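Local atomic coordinates of amine oxidase domain-containing protein (Pyrococcus furiosus, PDB entry 3NRN), a protein that binds AMP and is probably an oxidoreductase of the flavin-containing amine oxidase family, though its substrate and reaction are not known. Residues V76-K84 with G180-V191; E279-V287 with G296-D304. All blocks are in the same frame, centred on the assembly; numbering follows the deposited sequence.

Contact 1. Residues V76-K84 with G180-V191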
ATOM      1  N   VAL A  76       1.818   8.621  15.849  1.00 27.19           N
ATOM      2  CA  VAL A  76       2.371   8.905  14.535  1.00 32.90           C
ATOM      3  C   VAL A  76       1.721  10.136  13.944  1.00 27.76           C
ATOM      4  O   VAL A  76       0.494  10.245  13.921  1.00 31.96           O
ATOM      5  CB  VAL A  76       2.151   7.723  13.578  1.00 30.65           C
ATOM      6  CG1 VAL A  76       2.674   8.069  12.192  1.00 41.50           C
ATOM      7  CG2 VAL A  76       2.854   6.492  14.117  1.00 33.75           C
ATOM      8  N   GLU A  77       2.542  11.063  13.463  1.00 30.69           N
ATOM      9  CA  GLU A  77       2.006  12.284  12.879  1.00 30.40           C
ATOM     10  C   GLU A  77       1.768  12.151  11.393  1.00 28.38           C
ATOM     11  O   GLU A  77       2.712  12.069  10.602  1.00 23.73           O
ATOM     12  CB  GLU A  77       2.930  13.474  13.131  1.00 38.70           C
ATOM     13  CG  GLU A  77       2.481  14.728  12.390  1.00 45.76           C
ATOM     14  CD  GLU A  77       3.102  15.993  12.937  1.00 55.35           C
ATOM     15  OE1 GLU A  77       4.344  16.040  13.061  1.00 58.33           O
ATOM     16  OE2 GLU A  77       2.346  16.941  13.239  1.00 56.45           O
ATOM     17  N   ILE A  78       0.488  12.145  11.034  1.00 26.51           N
ATOM     18  CA  ILE A  78       0.047  12.025   9.653  1.00 27.63           C
ATOM     19  C   ILE A  78      -0.717  13.296   9.301  1.00 28.55           C
ATOM     20  O   ILE A  78      -1.686  13.636   9.973  1.00 35.28           O
ATOM     21  CB  ILE A  78      -0.918  10.842   9.492  1.00 22.83           C
ATOM     22  CG1 ILE A  78      -0.237   9.550   9.939  1.00 23.10           C
ATOM     23  CG2 ILE A  78      -1.386  10.744   8.041  1.00 28.02           C
ATOM     24  CD1 ILE A  78      -1.198   8.382  10.080  1.00 28.43           C
ATOM     25  N   VAL A  79      -0.301  13.986   8.244  1.00 26.27           N
ATOM     26  CA  VAL A  79      -0.985  15.213   7.847  1.00 23.86           C
ATOM     27  C   VAL A  79      -1.548  15.119   6.431  1.00 27.83           C
ATOM     28  O   VAL A  79      -0.798  14.929   5.470  1.00 24.23           O
ATOM     29  CB  VAL A  79      -0.032  16.435   7.914  1.00 28.74           C
ATOM     30  CG1 VAL A  79      -0.766  17.695   7.462  1.00 23.08           C
ATOM     31  CG2 VAL A  79       0.511  16.598   9.332  1.00 23.98           C
ATOM     32  N   ASN A  80      -2.868  15.256   6.306  1.00 22.64           N
ATOM     33  CA  ASN A  80      -3.516  15.199   5.003  1.00 32.85           C
ATOM     34  C   ASN A  80      -2.960  16.243   4.045  1.00 36.21           C
ATOM     35  O   ASN A  80      -2.617  17.351   4.451  1.00 39.54           O
ATOM     36  CB  ASN A  80      -5.028  15.412   5.130  1.00 25.82           C
ATOM     37  CG  ASN A  80      -5.745  14.204   5.699  1.00 37.02           C
ATOM     38  OD1 ASN A  80      -5.252  13.075   5.616  1.00 27.34           O
ATOM     39  ND2 ASN A  80      -6.929  14.433   6.266  1.00 25.65           N
ATOM     40  N   SER A  81      -2.885  15.871   2.770  1.00 40.70           N
ATOM     41  CA  SER A  81      -2.390  16.748   1.712  1.00 43.76           C
ATOM     42  C   SER A  81      -3.282  17.984   1.559  1.00 45.43           C
ATOM     43  O   SER A  81      -4.502  17.839   1.476  1.00 35.24           O
ATOM     44  CB  SER A  81      -2.371  15.984   0.385  1.00 31.17           C
ATOM     45  OG  SER A  81      -1.529  14.850   0.451  1.00 33.13           O
ATOM     46  N   ASN A  82      -2.670  19.176   1.512  1.00 50.23           N
ATOM     47  CA  ASN A  82      -3.394  20.448   1.349  1.00 53.95           C
ATOM     48  C   ASN A  82      -4.525  20.162   0.369  1.00 52.08           C
ATOM     49  O   ASN A  82      -5.608  19.755   0.791  1.00 66.84           O
ATOM     50  CB  ASN A  82      -2.466  21.544   0.796  1.00 54.02           C
ATOM     51  CG  ASN A  82      -1.305  21.863   1.720  1.00 58.60           C
ATOM     52  OD1 ASN A  82      -0.453  21.018   1.984  1.00 58.21           O
ATOM     53  ND2 ASN A  82      -1.263  23.099   2.211  1.00 67.37           N
ATOM     54  N   PRO A  83      -4.333  20.424  -0.942  1.00 39.44           N
ATOM     55  CA  PRO A  83      -5.516  20.050  -1.714  1.00 35.85           C
ATOM     56  C   PRO A  83      -5.349  18.531  -1.790  1.00 33.46           C
ATOM     57  O   PRO A  83      -4.217  18.041  -1.848  1.00 32.50           O
ATOM     58  CB  PRO A  83      -5.284  20.737  -3.057  1.00 27.66           C
ATOM     59  CG  PRO A  83      -3.836  20.683  -3.203  1.00 32.02           C
ATOM     60  CD  PRO A  83      -3.319  21.035  -1.816  1.00 37.47           C
ATOM     61  N   LYS A  84      -6.449  17.789  -1.747  1.00 36.96           N
ATOM     62  CA  LYS A  84      -6.378  16.333  -1.799  1.00 34.64           C
ATOM     63  C   LYS A  84      -5.460  15.872  -2.921  1.00 35.37           C
ATOM     64  O   LYS A  84      -4.731  14.888  -2.775  1.00 34.46           O
ATOM     65  CB  LYS A  84      -7.779  15.741  -1.978  1.00 35.13           C
ATOM     66  CG  LYS A  84      -8.582  15.663  -0.679  1.00 33.93           C
ATOM     67  CD  LYS A  84     -10.067  15.467  -0.954  1.00 40.90           C
ATOM     68  CE  LYS A  84     -10.762  14.841   0.237  1.00 59.63           C
ATOM     69  NZ  LYS A  84     -10.358  15.477   1.521  1.00 67.51           N
ATOM     70  N   GLY A 180      -8.461  12.354   0.709  1.00 19.98           N
ATOM     71  CA  GLY A 180      -7.163  12.215   0.074  1.00 20.62           C
ATOM     72  C   GLY A 180      -6.069  11.675   0.972  1.00 24.10           C
ATOM     73  O   GLY A 180      -6.322  11.349   2.130  1.00 16.51           O
ATOM     74  N   PRO A 181      -4.825  11.605   0.466  1.00 22.29           N
ATOM     75  CA  PRO A 181      -3.646  11.103   1.173  1.00 29.71           C
ATOM     76  C   PRO A 181      -3.066  12.027   2.229  1.00 28.16           C
ATOM     77  O   PRO A 181      -3.501  13.164   2.400  1.00 34.37           O
ATOM     78  CB  PRO A 181      -2.659  10.863   0.042  1.00 29.26           C
ATOM     79  CG  PRO A 181      -2.913  12.056  -0.820  1.00 31.12           C
ATOM     80  CD  PRO A 181      -4.441  12.129  -0.858  1.00 25.98           C
ATOM     81  N   GLY A 182      -2.057  11.512   2.922  1.00 28.95           N
ATOM     82  CA  GLY A 182      -1.385  12.268   3.957  1.00 28.40           C
ATOM     83  C   GLY A 182       0.038  11.778   4.096  1.00 32.73           C
ATOM     84  O   GLY A 182       0.314  10.593   3.890  1.00 28.72           O
ATOM     85  N   LEU A 183       0.940  12.695   4.433  1.00 31.96           N
ATOM     86  CA  LEU A 183       2.351  12.385   4.616  1.00 26.09           C
ATOM     87  C   LEU A 183       2.617  11.996   6.067  1.00 26.68           C
ATOM     88  O   LEU A 183       1.883  12.394   6.972  1.00 26.52           O
ATOM     89  CB  LEU A 183       3.208  13.595   4.244  1.00 27.51           C
ATOM     90  CG  LEU A 183       3.186  14.062   2.784  1.00 30.27           C
ATOM     91  CD1 LEU A 183       4.112  15.267   2.621  1.00 23.57           C
ATOM     92  CD2 LEU A 183       3.639  12.933   1.877  1.00 21.03           C
ATOM     93  N   ILE A 184       3.682  11.227   6.277  1.00 25.02           N
ATOM     94  CA  ILE A 184       4.054  10.751   7.598  1.00 27.62           C
ATOM     95  C   ILE A 184       5.356  11.383   8.094  1.00 25.97           C
ATOM     96  O   ILE A 184       6.407  11.204   7.483  1.00 21.32           O
ATOM     97  CB  ILE A 184       4.274   9.226   7.587  1.00 28.41           C
ATOM     98  CG1 ILE A 184       3.145   8.533   6.818  1.00 22.35           C
ATOM     99  CG2 ILE A 184       4.353   8.712   9.011  1.00 20.20           C
ATOM    100  CD1 ILE A 184       3.401   7.075   6.579  1.00 26.30           C
ATOM    101  N   ARG A 185       5.300  12.106   9.203  1.00 23.51           N
ATOM    102  CA  ARG A 185       6.524  12.703   9.727  1.00 26.79           C
ATOM    103  C   ARG A 185       7.427  11.553  10.137  1.00 29.95           C
ATOM    104  O   ARG A 185       6.979  10.600  10.794  1.00 27.91           O
ATOM    105  CB  ARG A 185       6.228  13.600  10.935  1.00 30.86           C
ATOM    106  CG  ARG A 185       7.477  14.206  11.580  1.00 26.42           C
ATOM    107  CD  ARG A 185       7.105  15.324  12.553  1.00 37.92           C
ATOM    108  NE  ARG A 185       6.589  16.495  11.850  1.00 34.72           N
ATOM    109  CZ  ARG A 185       7.336  17.303  11.101  1.00 41.15           C
ATOM    110  NH1 ARG A 185       8.638  17.070  10.966  1.00 35.37           N
ATOM    111  NH2 ARG A 185       6.783  18.331  10.473  1.00 37.40           N
ATOM    112  N   GLY A 186       8.691  11.628   9.728  1.00 27.86           N
ATOM    113  CA  GLY A 186       9.634  10.575  10.051  1.00 24.39           C
ATOM    114  C   GLY A 186       9.639   9.473   9.009  1.00 29.54           C
ATOM    115  O   GLY A 186      10.425   8.533   9.099  1.00 28.14           O
ATOM    116  N   GLY A 187       8.766   9.585   8.013  1.00 31.51           N
ATOM    117  CA  GLY A 187       8.706   8.574   6.971  1.00 22.87           C
ATOM    118  C   GLY A 187       8.000   7.311   7.431  1.00 26.43           C
ATOM    119  O   GLY A 187       7.459   7.266   8.537  1.00 29.91           O
ATOM    120  N   CYS A 188       8.006   6.283   6.586  1.00 24.73           N
ATOM    121  CA  CYS A 188       7.359   5.017   6.913  1.00 23.33           C
ATOM    122  C   CYS A 188       7.896   4.404   8.207  1.00 21.05           C
ATOM    123  O   CYS A 188       7.147   3.793   8.966  1.00 27.39           O
ATOM    124  CB  CYS A 188       7.545   4.006   5.775  1.00 13.88           C
ATOM    125  SG  CYS A 188       6.752   4.445   4.207  1.00 30.18           S
ATOM    126  N   LYS A 189       9.193   4.558   8.452  1.00 26.35           N
ATOM    127  CA  LYS A 189       9.804   3.990   9.652  1.00 27.61           C
ATOM    128  C   LYS A 189       9.140   4.444  10.952  1.00 27.68           C
ATOM    129  O   LYS A 189       9.166   3.718  11.956  1.00 27.78           O
ATOM    130  CB  LYS A 189      11.298   4.321   9.699  1.00 26.81           C
ATOM    131  CG  LYS A 189      12.073   3.517  10.755  1.00 24.91           C
ATOM    132  CD  LYS A 189      13.589   3.692  10.599  1.00 34.70           C
ATOM    133  CE  LYS A 189      14.368   2.877  11.633  1.00 27.89           C
ATOM    134  NZ  LYS A 189      13.989   3.251  13.026  1.00 22.81           N
ATOM    135  N   ALA A 190       8.542   5.633  10.938  1.00 18.25           N
ATOM    136  CA  ALA A 190       7.888   6.152  12.138  1.00 30.39           C
ATOM    137  C   ALA A 190       6.804   5.177  12.585  1.00 29.33           C
ATOM    138  O   ALA A 190       6.635   4.910  13.771  1.00 22.25           O
ATOM    139  CB  ALA A 190       7.279   7.520  11.862  1.00 28.42           C
ATOM    140  N   VAL A 191       6.078   4.634  11.620  1.00 23.28           N
ATOM    141  CA  VAL A 191       5.022   3.688  11.927  1.00 21.98           C
ATOM    142  C   VAL A 191       5.601   2.379  12.461  1.00 15.00           C
ATOM    143  O   VAL A 191       5.112   1.812  13.442  1.00 20.63           O
ATOM    144  CB  VAL A 191       4.193   3.408  10.668  1.00 19.75           C
ATOM    145  CG1 VAL A 191       3.243   2.246  10.906  1.00 19.59           C
ATOM    146  CG2 VAL A 191       3.426   4.662  10.292  1.00 19.88           C
TER
HETATM  147  O   HOH W   1       5.381  10.708  13.162  1.00 31.09           O
HETATM  148  O   HOH W   2       3.794  18.778  11.267  1.00 56.02           O
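Val76 meets the second segment with both methyl branches: CG1 packs on Ile184 CG2 at 3.7 Å and on CG2 of Val191 in the first turn of helix 188-200, while CG2 turns toward Ala190 O (4.1 Å). Its side chain crosses that of Ile184 obliquely and that of Val191 at about a right angle. CG1 stands anti to the backbone N (chi1 177°), which sets it over the notch where the two side chains meet, a place suited to a short, beta-branched apolar residue. Cut back to an alanine here, the side chain would lose CG1 and CG2, which would probably leave a gap above the methyls of Ile184 and Val191. Next along, Glu77 and Arg185 lie side by side and point the same way. Their salt bridge runs from OE1 to NE, at the edge of the guanidinium, with the carboxylate and guanidinium planes 59° apart; the exact place of OE1 is less sure. One water joins Arg185 NH2 to Glu77 OE2, the latter by a weak bond, and another links Glu77 N to Arg185 O.

The backbones of the two segments pair antiparallel. Arg185 N bonds to Glu77 O at 2.9 Å, Val79 and Leu183 form a hydrogen-bonded pair, and Ser81 N closes the ladder on Pro181 O. Gly182 lets the backbones come close, its CA 3.8 Å from CA of Asn80, whose ND2 donates to Asp62 OD2. Strand 182-184 is the middle of a three-stranded antiparallel sheet, flanked by 78-80 and by 56-57, whose Ile57 touches both Ile78 and Ile184.

Contact 2. Residues E279-V287 with G296-D304; sequences EPRIGNTIV and GFNEPSALD
Glu299 sends its carboxylate into the loop that leads to a beta hairpin, strands 286-288 and 296-298, and there it accepts hydrogen bonds from backbone N-H groups. OE2 takes two, from Ile282 N at 3.1 Å and Gly283 N at 2.8 Å, both arriving from above the same face of the carboxylate plane; OE1, less surely placed, receives Arg281 N. Glutamate suits the site because its extended chain, with CG anti to the backbone N (chi1 180°), reaches across to the 281-283 backbone and offers two acceptors to a turn rich in donors. Gly283 has a positive phi (76°), a conformation that glycine adopts easily.

Ile282 slides past Glu299 in the opposite direction and brings CD1 to 3.7 Å from Phe297 CE1, at the ring's edge. Over one face of that ring lies Val287, its CB 3.8 Å from the centroid in a CH-pi contact. The hairpin pair Val287-Phe297 sets this geometry, with Val287 N bonded to Phe297 O and Phe297 N to Val287 O. Farther out, strand 312-320 backs Glu299 through Thr313 and Ile315. A water ties the 283-285 loop to the residue just after strand 296-298, donating to Gly283 O and Thr285 O and accepting from Glu299 N at 2.7 Å.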
ATOM      1  N   GLU A 279      13.685  25.049  -2.581  1.00 54.92           N
ATOM      2  CA  GLU A 279      12.501  24.941  -1.738  1.00 55.57           C
ATOM      3  C   GLU A 279      11.465  23.979  -2.309  1.00 56.09           C
ATOM      4  O   GLU A 279      11.482  23.670  -3.500  1.00 59.23           O
ATOM      5  CB  GLU A 279      11.867  26.327  -1.574  1.00 59.60           C
ATOM      6  CG  GLU A 279      12.760  27.345  -0.885  1.00 62.85           C
ATOM      7  CD  GLU A 279      13.036  26.990   0.562  1.00 68.14           C
ATOM      8  OE1 GLU A 279      12.074  26.955   1.361  1.00 69.24           O
ATOM      9  OE2 GLU A 279      14.214  26.746   0.903  1.00 67.92           O
ATOM     10  N   PRO A 280      10.538  23.499  -1.461  1.00 54.00           N
ATOM     11  CA  PRO A 280       9.502  22.571  -1.919  1.00 52.48           C
ATOM     12  C   PRO A 280       8.800  23.126  -3.150  1.00 52.70           C
ATOM     13  O   PRO A 280       8.428  24.299  -3.183  1.00 58.38           O
ATOM     14  CB  PRO A 280       8.577  22.459  -0.709  1.00 58.79           C
ATOM     15  CG  PRO A 280       8.769  23.773  -0.006  1.00 56.57           C
ATOM     16  CD  PRO A 280      10.258  23.948  -0.087  1.00 50.69           C
ATOM     17  N   ARG A 281       8.620  22.277  -4.156  1.00 49.43           N
ATOM     18  CA  ARG A 281       7.994  22.687  -5.405  1.00 44.86           C
ATOM     19  C   ARG A 281       6.497  22.411  -5.485  1.00 42.92           C
ATOM     20  O   ARG A 281       5.795  23.028  -6.283  1.00 43.66           O
ATOM     21  CB  ARG A 281       8.695  22.004  -6.587  1.00 53.23           C
ATOM     22  CG  ARG A 281      10.196  22.257  -6.674  1.00 53.00           C
ATOM     23  CD  ARG A 281      10.510  23.745  -6.777  1.00 63.67           C
ATOM     24  NE  ARG A 281      11.949  24.010  -6.807  1.00 69.91           N
ATOM     25  CZ  ARG A 281      12.727  23.837  -7.873  1.00 63.62           C
ATOM     26  NH1 ARG A 281      12.212  23.398  -9.015  1.00 64.41           N
ATOM     27  NH2 ARG A 281      14.025  24.099  -7.792  1.00 59.43           N
ATOM     28  N   ILE A 282       5.997  21.485  -4.675  1.00 38.77           N
ATOM     29  CA  ILE A 282       4.574  21.182  -4.729  1.00 36.18           C
ATOM     30  C   ILE A 282       3.896  21.164  -3.363  1.00 36.64           C
ATOM     31  O   ILE A 282       2.678  21.301  -3.264  1.00 38.99           O
ATOM     32  CB  ILE A 282       4.326  19.833  -5.458  1.00 42.76           C
ATOM     33  CG1 ILE A 282       4.974  18.687  -4.685  1.00 45.91           C
ATOM     34  CG2 ILE A 282       4.921  19.883  -6.867  1.00 39.43           C
ATOM     35  CD1 ILE A 282       4.716  17.321  -5.298  1.00 48.60           C
ATOM     36  N   GLY A 283       4.687  21.006  -2.307  1.00 32.92           N
ATOM     37  CA  GLY A 283       4.123  20.977  -0.969  1.00 42.26           C
ATOM     38  C   GLY A 283       3.447  19.654  -0.647  1.00 42.22           C
ATOM     39  O   GLY A 283       3.604  18.678  -1.382  1.00 37.35           O
ATOM     40  N   ASN A 284       2.692  19.623   0.449  1.00 36.55           N
ATOM     41  CA  ASN A 284       1.994  18.410   0.871  1.00 38.85           C
ATOM     42  C   ASN A 284       0.786  18.113  -0.009  1.00 38.24           C
ATOM     43  O   ASN A 284      -0.339  18.507   0.308  1.00 34.01           O
ATOM     44  CB  ASN A 284       1.537  18.535   2.329  1.00 32.96           C
ATOM     45  CG  ASN A 284       0.897  17.260   2.850  1.00 36.15           C
ATOM     46  OD1 ASN A 284       0.818  16.257   2.140  1.00 41.66           O
ATOM     47  ND2 ASN A 284       0.439  17.294   4.098  1.00 33.11           N
ATOM     48  N   THR A 285       1.027  17.409  -1.111  1.00 36.41           N
ATOM     49  CA  THR A 285      -0.028  17.035  -2.048  1.00 36.95           C
ATOM     50  C   THR A 285       0.555  16.005  -3.013  1.00 35.12           C
ATOM     51  O   THR A 285       1.747  15.698  -2.957  1.00 37.37           O
ATOM     52  CB  THR A 285      -0.508  18.260  -2.875  1.00 40.14           C
ATOM     53  OG1 THR A 285      -0.730  19.371  -2.003  1.00 61.17           O
ATOM     54  CG2 THR A 285      -1.815  17.953  -3.589  1.00 28.97           C
ATOM     55  N   ILE A 286      -0.285  15.456  -3.880  1.00 33.47           N
ATOM     56  CA  ILE A 286       0.184  14.507  -4.880  1.00 33.71           C
ATOM     57  C   ILE A 286      -0.193  15.094  -6.231  1.00 30.82           C
ATOM     58  O   ILE A 286      -1.190  15.805  -6.346  1.00 32.52           O
ATOM     59  CB  ILE A 286      -0.482  13.125  -4.741  1.00 35.89           C
ATOM     60  CG1 ILE A 286      -2.003  13.275  -4.742  1.00 41.02           C
ATOM     61  CG2 ILE A 286       0.008  12.439  -3.484  1.00 39.81           C
ATOM     62  CD1 ILE A 286      -2.743  11.959  -4.647  1.00 40.80           C
ATOM     63  N   VAL A 287       0.606  14.809  -7.249  1.00 31.40           N
ATOM     64  CA  VAL A 287       0.320  15.321  -8.581  1.00 29.10           C
ATOM     65  C   VAL A 287       0.159  14.190  -9.583  1.00 21.54           C
ATOM     66  O   VAL A 287       1.095  13.433  -9.827  1.00 28.20           O
ATOM     67  CB  VAL A 287       1.447  16.255  -9.085  1.00 29.82           C
ATOM     68  CG1 VAL A 287       1.102  16.776 -10.483  1.00 27.06           C
ATOM     69  CG2 VAL A 287       1.640  17.409  -8.115  1.00 27.11           C
ATOM     70  N   GLY A 296       2.234   9.576 -11.387  1.00 23.93           N
ATOM     71  CA  GLY A 296       2.088  10.689 -10.472  1.00 21.32           C
ATOM     72  C   GLY A 296       3.301  10.809  -9.577  1.00 27.62           C
ATOM     73  O   GLY A 296       4.184   9.949  -9.599  1.00 31.45           O
ATOM     74  N   PHE A 297       3.362  11.878  -8.793  1.00 27.90           N
ATOM     75  CA  PHE A 297       4.486  12.065  -7.892  1.00 24.52           C
ATOM     76  C   PHE A 297       4.088  12.892  -6.680  1.00 26.12           C
ATOM     77  O   PHE A 297       3.064  13.574  -6.695  1.00 23.73           O
ATOM     78  CB  PHE A 297       5.665  12.719  -8.632  1.00 34.52           C
ATOM     79  CG  PHE A 297       5.374  14.098  -9.171  1.00 35.50           C
ATOM     80  CD1 PHE A 297       5.467  15.221  -8.351  1.00 32.53           C
ATOM     81  CD2 PHE A 297       5.019  14.274 -10.508  1.00 41.54           C
ATOM     82  CE1 PHE A 297       5.215  16.497  -8.851  1.00 30.65           C
ATOM     83  CE2 PHE A 297       4.763  15.546 -11.021  1.00 35.90           C
ATOM     84  CZ  PHE A 297       4.862  16.662 -10.187  1.00 35.32           C
ATOM     85  N   ASN A 298       4.893  12.801  -5.627  1.00 22.65           N
ATOM     86  CA  ASN A 298       4.646  13.547  -4.403  1.00 30.30           C
ATOM     87  C   ASN A 298       5.955  14.177  -3.934  1.00 33.62           C
ATOM     88  O   ASN A 298       6.994  14.020  -4.581  1.00 30.92           O
ATOM     89  CB  ASN A 298       4.061  12.622  -3.318  1.00 26.67           C
ATOM     90  CG  ASN A 298       5.119  11.771  -2.616  1.00 18.99           C
ATOM     91  OD1 ASN A 298       6.156  11.446  -3.186  1.00 28.00           O
ATOM     92  ND2 ASN A 298       4.842  11.398  -1.370  1.00 24.55           N
ATOM     93  N   GLU A 299       5.895  14.889  -2.814  1.00 33.16           N
ATOM     94  CA  GLU A 299       7.062  15.560  -2.245  1.00 39.00           C
ATOM     95  C   GLU A 299       7.027  15.351  -0.729  1.00 38.55           C
ATOM     96  O   GLU A 299       6.661  16.250   0.029  1.00 39.06           O
ATOM     97  CB  GLU A 299       6.998  17.048  -2.598  1.00 35.31           C
ATOM     98  CG  GLU A 299       8.138  17.897  -2.075  1.00 43.53           C
ATOM     99  CD  GLU A 299       8.118  19.296  -2.670  1.00 43.70           C
ATOM    100  OE1 GLU A 299       8.868  19.552  -3.635  1.00 47.96           O
ATOM    101  OE2 GLU A 299       7.335  20.135  -2.183  1.00 45.32           O
ATOM    102  N   PRO A 300       7.431  14.156  -0.271  1.00 38.88           N
ATOM    103  CA  PRO A 300       7.448  13.783   1.149  1.00 38.30           C
ATOM    104  C   PRO A 300       8.118  14.755   2.119  1.00 38.70           C
ATOM    105  O   PRO A 300       7.683  14.881   3.264  1.00 34.75           O
ATOM    106  CB  PRO A 300       8.106  12.399   1.137  1.00 32.15           C
ATOM    107  CG  PRO A 300       8.999  12.455  -0.055  1.00 35.11           C
ATOM    108  CD  PRO A 300       8.149  13.158  -1.084  1.00 34.48           C
ATOM    109  N   SER A 301       9.160  15.447   1.666  1.00 37.86           N
ATOM    110  CA  SER A 301       9.866  16.400   2.520  1.00 32.76           C
ATOM    111  C   SER A 301       9.053  17.677   2.740  1.00 34.48           C
ATOM    112  O   SER A 301       9.454  18.553   3.503  1.00 35.43           O
ATOM    113  CB  SER A 301      11.218  16.761   1.903  1.00 41.61           C
ATOM    114  OG  SER A 301      11.039  17.413   0.659  1.00 38.63           O
ATOM    115  N   ALA A 302       7.914  17.778   2.066  1.00 36.52           N
ATOM    116  CA  ALA A 302       7.052  18.944   2.206  1.00 33.68           C
ATOM    117  C   ALA A 302       6.464  18.992   3.612  1.00 40.07           C
ATOM    118  O   ALA A 302       5.891  20.003   4.012  1.00 41.93           O
ATOM    119  CB  ALA A 302       5.935  18.901   1.173  1.00 32.57           C
ATOM    120  N   LEU A 303       6.596  17.888   4.349  1.00 39.93           N
ATOM    121  CA  LEU A 303       6.100  17.812   5.724  1.00 39.45           C
ATOM    122  C   LEU A 303       7.293  17.680   6.660  1.00 39.35           C
ATOM    123  O   LEU A 303       7.470  18.477   7.580  1.00 38.64           O
ATOM    124  CB  LEU A 303       5.163  16.608   5.922  1.00 38.84           C
ATOM    125  CG  LEU A 303       4.785  16.292   7.383  1.00 34.17           C
ATOM    126  CD1 LEU A 303       4.061  17.478   8.000  1.00 40.22           C
ATOM    127  CD2 LEU A 303       3.904  15.052   7.455  1.00 31.50           C
ATOM    128  N   ASP A 304       8.109  16.662   6.421  1.00 34.86           N
ATOM    129  CA  ASP A 304       9.290  16.435   7.236  1.00 40.87           C
ATOM    130  C   ASP A 304      10.520  16.771   6.400  1.00 42.04           C
ATOM    131  O   ASP A 304      10.910  16.002   5.523  1.00 37.01           O
ATOM    132  CB  ASP A 304       9.346  14.975   7.682  1.00 41.31           C
ATOM    133  CG  ASP A 304      10.496  14.701   8.625  1.00 50.51           C
ATOM    134  OD1 ASP A 304      11.414  15.551   8.714  1.00 39.69           O
ATOM    135  OD2 ASP A 304      10.488  13.630   9.269  1.00 43.80           O
TER
HETATM  136  O   HOH W   3       3.770  15.687  -1.298  1.00 28.87           O

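Contacts 1 and 2 lie side by side, their centres about 11 Å apart, and the bonds between them join the small three-stranded sheet of contact 1 to the larger mixed sheet that holds the hairpin of contact 2. Asn284 makes the bridge at one end: ND2 probably donates to Val79 O at 3.0 Å, while OD1 bonds to Ser81 OG. At the other, Asp304 OD2 probably accepts from Gly186 N at 2.7 Å, beside a long, weak ion pair with Arg185. Leu183 packs on Asn284, Asn298 and Leu303. Neither contact belongs to the AMP pocket; the side chain of Val191, in contact 1, is about 11 Å from the nucleotide.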